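Local atomic coordinates of conserved hypothetical protein NMB0706 (Neisseria meningitidis, PDB entry 1RV9), a protein that is of unknown function but belongs to the multi-copper polyphenol oxidoreductase laccase family, within the CNF1_YfiH clan, and may be an enzyme. Residues L119-C124 with M160-G165; M114-L119 with G243-M248. All blocks are in the same frame, centred on the assembly; numbering follows the deposited sequence.

Contact 1: L119-C124 with M160-G165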
# COMPACT_ATOMS: atom_id res chain seq x y z
N LEU A 119 1.10 2.91 -4.50
CA LEU A 119 1.39 1.51 -4.26
C LEU A 119 1.40 1.02 -2.81
O LEU A 119 2.15 1.54 -1.99
CB LEU A 119 2.75 1.16 -4.88
CG LEU A 119 3.23 -0.28 -4.68
CD1 LEU A 119 2.37 -1.23 -5.51
CD2 LEU A 119 4.69 -0.38 -5.09
N PRO A 120 0.55 0.03 -2.49
CA PRO A 120 0.51 -0.50 -1.13
C PRO A 120 1.44 -1.72 -1.15
O PRO A 120 1.38 -2.52 -2.08
CB PRO A 120 -0.95 -0.94 -0.94
CG PRO A 120 -1.65 -0.65 -2.27
CD PRO A 120 -0.57 -0.50 -3.30
N VAL A 121 2.30 -1.85 -0.15
CA VAL A 121 3.18 -3.01 -0.10
C VAL A 121 3.06 -3.69 1.26
O VAL A 121 3.21 -3.05 2.30
CB VAL A 121 4.66 -2.63 -0.32
CG1 VAL A 121 5.53 -3.89 -0.34
CG2 VAL A 121 4.81 -1.87 -1.63
N LEU A 122 2.75 -4.99 1.25
CA LEU A 122 2.63 -5.75 2.48
C LEU A 122 3.85 -6.64 2.61
O LEU A 122 4.39 -7.09 1.61
CB LEU A 122 1.37 -6.62 2.46
CG LEU A 122 0.05 -5.89 2.21
CD1 LEU A 122 -1.09 -6.90 2.26
CD2 LEU A 122 -0.16 -4.80 3.26
N PHE A 123 4.27 -6.90 3.85
CA PHE A 123 5.45 -7.73 4.12
C PHE A 123 5.19 -8.76 5.21
O PHE A 123 4.39 -8.53 6.11
CB PHE A 123 6.62 -6.88 4.63
CG PHE A 123 7.13 -5.85 3.67
CD1 PHE A 123 8.24 -6.11 2.87
CD2 PHE A 123 6.55 -4.58 3.62
CE1 PHE A 123 8.77 -5.12 2.05
CE2 PHE A 123 7.07 -3.59 2.80
CZ PHE A 123 8.19 -3.86 2.01
N CYS A 124 5.89 -9.88 5.13
CA CYS A 124 5.81 -10.90 6.17
C CYS A 124 7.01 -11.81 5.97
O CYS A 124 7.68 -11.73 4.94
CB CYS A 124 4.51 -11.72 6.08
SG CYS A 124 4.47 -13.06 4.86
N MET A 160 11.97 -12.80 3.93
CA MET A 160 10.84 -11.90 3.73
C MET A 160 10.18 -12.08 2.38
O MET A 160 10.81 -12.49 1.40
CB MET A 160 11.27 -10.43 3.81
CG MET A 160 11.67 -9.92 5.15
SD MET A 160 11.99 -8.16 4.97
CE MET A 160 12.53 -7.74 6.62
N MET A 161 8.90 -11.76 2.32
CA MET A 161 8.17 -11.79 1.07
C MET A 161 7.35 -10.51 1.07
O MET A 161 6.92 -10.04 2.12
CB MET A 161 7.28 -13.04 0.96
CG MET A 161 6.18 -13.17 1.97
SD MET A 161 5.28 -14.73 1.72
CE MET A 161 6.28 -15.82 2.61
N ALA A 162 7.19 -9.92 -0.11
CA ALA A 162 6.44 -8.68 -0.24
C ALA A 162 5.31 -8.84 -1.22
O ALA A 162 5.43 -9.57 -2.21
CB ALA A 162 7.37 -7.56 -0.69
N TYR A 163 4.20 -8.18 -0.95
CA TYR A 163 3.05 -8.24 -1.83
C TYR A 163 2.76 -6.86 -2.38
O TYR A 163 2.61 -5.90 -1.61
CB TYR A 163 1.82 -8.76 -1.09
CG TYR A 163 0.61 -8.95 -1.98
CD1 TYR A 163 0.55 -10.00 -2.89
CD2 TYR A 163 -0.46 -8.05 -1.93
CE1 TYR A 163 -0.56 -10.16 -3.72
CE2 TYR A 163 -1.56 -8.20 -2.76
CZ TYR A 163 -1.61 -9.26 -3.65
OH TYR A 163 -2.71 -9.41 -4.46
N LEU A 164 2.69 -6.75 -3.70
CA LEU A 164 2.39 -5.48 -4.34
C LEU A 164 0.88 -5.40 -4.50
O LEU A 164 0.29 -6.15 -5.29
CB LEU A 164 3.08 -5.40 -5.70
CG LEU A 164 4.59 -5.65 -5.68
CD1 LEU A 164 5.15 -5.53 -7.10
CD2 LEU A 164 5.28 -4.66 -4.75
N GLY A 165 0.26 -4.51 -3.74
CA GLY A 165 -1.18 -4.34 -3.79
C GLY A 165 -1.65 -3.60 -5.02
O GLY A 165 -0.85 -3.22 -5.87
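Cys124 and Met161 form the tight end of this antiparallel strand pair. Cys124 SG sits 3.4 Å from Met161 CG, with Met161 SD close behind. A first torsion of 63° sets Met161 CG between its backbone N and carbonyl carbon. The chain then bends at chi3, and Met161 CE stays 4.0 Å from Cys124 SG. Two backbone bonds link this pair, and two more link Leu122 with Tyr163, where Tyr163 N reaches Leu122 O at 2.8 Å. Gly165 N adds a bond of the same length to Pro120 O. The Pro120 ring lies along the glycine backbone, with Pro120 CD 3.7 Å from Gly165 C.

Side-chain packing is looser near Tyr163. Its CG is anti to the backbone N (chi1 -176°), which leads the end of the ring away from the neighbouring strand, though Leu122 CD1 still lies obliquely beside it. Leu122 CB and Tyr163 CB meet at 4.2 Å. There is no solvent side. Helix 206-217 covers Phe123 and Ala162, and Trp22 and Ala20 pack on Met161 and Tyr163. Backbone hydrogen bonds join the strands, while the side chains around them are mostly apolar or sulfur-bearing, which implies a buried interior of the six-stranded sheet.

Contact 2: M114-L119 with G243-M248. With SO4 (sulfate ion), chain B.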
# COMPACT_ATOMS: atom_id res chain seq x y z
N MET A 114 -3.68 3.12 3.25
CA MET A 114 -4.81 3.51 2.41
C MET A 114 -4.31 4.09 1.10
O MET A 114 -3.38 4.89 1.09
CB MET A 114 -5.66 4.55 3.14
CG MET A 114 -6.24 4.05 4.45
SD MET A 114 -6.95 5.39 5.40
CE MET A 114 -5.52 5.99 6.26
N THR A 115 -4.95 3.71 -0.01
CA THR A 115 -4.52 4.19 -1.32
C THR A 115 -5.65 4.32 -2.33
O THR A 115 -6.76 3.83 -2.12
CB THR A 115 -3.49 3.22 -1.94
OG1 THR A 115 -4.13 1.96 -2.20
CG2 THR A 115 -2.32 2.98 -0.99
N ALA A 116 -5.34 4.99 -3.44
CA ALA A 116 -6.26 5.18 -4.56
C ALA A 116 -5.37 5.54 -5.75
O ALA A 116 -5.56 6.58 -6.39
CB ALA A 116 -7.26 6.30 -4.27
N ASP A 117 -4.39 4.67 -6.01
CA ASP A 117 -3.40 4.78 -7.09
C ASP A 117 -2.00 4.48 -6.56
O ASP A 117 -1.23 3.75 -7.19
CB ASP A 117 -3.36 6.17 -7.75
CG ASP A 117 -4.43 6.35 -8.82
OD1 ASP A 117 -5.13 5.38 -9.18
OD2 ASP A 117 -4.56 7.49 -9.31
N CYS A 118 -1.66 5.06 -5.41
CA CYS A 118 -0.33 4.83 -4.85
C CYS A 118 -0.15 3.35 -4.52
O CYS A 118 -1.11 2.63 -4.29
CB CYS A 118 -0.11 5.69 -3.60
SG CYS A 118 0.07 7.45 -3.99
N LEU A 119 1.10 2.91 -4.50
CA LEU A 119 1.39 1.51 -4.26
C LEU A 119 1.40 1.02 -2.81
O LEU A 119 2.15 1.54 -1.99
CB LEU A 119 2.75 1.16 -4.88
CG LEU A 119 3.23 -0.28 -4.68
CD1 LEU A 119 2.37 -1.23 -5.51
CD2 LEU A 119 4.69 -0.38 -5.09
N GLY A 243 -10.22 12.12 -9.33
CA GLY A 243 -9.89 13.25 -8.49
C GLY A 243 -10.31 12.99 -7.05
O GLY A 243 -9.82 12.05 -6.43
N ALA A 244 -11.21 13.81 -6.52
CA ALA A 244 -11.69 13.63 -5.16
C ALA A 244 -12.47 12.32 -5.11
O ALA A 244 -13.53 12.20 -5.73
CB ALA A 244 -12.58 14.80 -4.75
N THR A 245 -11.94 11.34 -4.39
CA THR A 245 -12.59 10.04 -4.31
C THR A 245 -12.21 9.32 -3.01
O THR A 245 -11.54 9.89 -2.15
CB THR A 245 -12.23 9.18 -5.55
OG1 THR A 245 -13.07 8.02 -5.61
CG2 THR A 245 -10.77 8.75 -5.51
N GLY A 246 -12.64 8.08 -2.88
CA GLY A 246 -12.34 7.34 -1.67
C GLY A 246 -10.98 6.67 -1.66
O GLY A 246 -10.17 6.85 -2.57
N ARG A 247 -10.73 5.92 -0.59
CA ARG A 247 -9.47 5.20 -0.44
C ARG A 247 -9.77 3.78 0.01
O ARG A 247 -10.58 3.56 0.91
CB ARG A 247 -8.59 5.87 0.62
CG ARG A 247 -8.10 7.26 0.25
CD ARG A 247 -7.06 7.21 -0.86
NE ARG A 247 -6.53 8.54 -1.16
CZ ARG A 247 -7.16 9.46 -1.89
NH1 ARG A 247 -8.36 9.21 -2.41
NH2 ARG A 247 -6.59 10.64 -2.09
N MET A 248 -9.14 2.80 -0.64
CA MET A 248 -9.31 1.43 -0.19
C MET A 248 -8.08 1.18 0.67
O MET A 248 -7.26 2.08 0.85
CB MET A 248 -9.37 0.44 -1.37
CG MET A 248 -8.27 0.55 -2.39
SD MET A 248 -8.74 1.60 -3.78
CE MET A 248 -7.18 1.65 -4.64
S SO4 B . -3.21 11.44 -0.67
O1 SO4 B . -3.12 12.88 -0.34
O2 SO4 B . -4.40 10.86 -0.01
O3 SO4 B . -3.32 11.27 -2.12
O4 SO4 B . -2.01 10.75 -0.18
O HOH W 1 -4.27 7.67 0.70
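Thr115 and Met248 pair through their backbones, with Thr115 N donating to Met248 O at 3.0 Å and Met248 N donating to Thr115 O. They form an antiparallel hydrogen-bonded pair. The Met248 side chain bends at chi2 (-94°) and folds back over the opposite strand end. Its methyl, Met248 CE, lies 3.4 Å from Thr115 O and also rests against Ala116 CA. The Ala116 methyl packs against the Arg247 side chain, with Ala116 CB 3.5 Å from Arg247 CD. Ala116 CB also touches Gly246 O.

The guanidinium of Arg247 is held from two directions. Arg247 NH1 donates to Gly246 O at 3.0 Å, with the oxygen in the guanidinium plane but the donor well above the carbonyl plane. At the edge, Arg247 NH2 donates to sulfate O2, also at 3.0 Å. The bonds from NH2 to O3 and from NE to O2 are weak. A water in the guanidinium plane lies 2.9 Å from Met114 O, is near sulfate O2 and takes a weak bond from Arg247 NE.

Further out, Asn48 and Leu49 hold the Arg247 backbone. Asp117 fixes the turn after Ala116: its OD1 bonds Thr229 and Ser238, and its OD2 accepts from Arg240 N. His52 and His82 also bind the sulfate, which probably comes from the crystallisation liquor. Cys118 follows in the same turn and packs on His135.

An arginine and two histidines form a pocket that holds an anion in this crystal; whether it binds one in the cell is not known. Its place at the end of strand 110-115, near Cys118 and His135, is consistent with the active-site region of this family.

In the fold
Strand 110-115 comes first, and the turn after it leads directly into strand 119-125. Contact 1 closes the shorter loop, which runs through strand 131-136 and helices 138-143 and 145-153 before returning on strand 160-164. Contact 2 closes a much longer loop that ends at 243-248, after helix 239-242. The first therefore lies wholly within the second, and the two do not cross. Their centres are about 17 Å apart. Contact 1 joins neighbouring strands of the six-stranded sheet, whereas contact 2 joins two strands of the five-stranded sheet at their ends. The segment 116-118 carries the chain from the five-stranded to the six-stranded sheet, and Pro120 packs on Thr115 beside it.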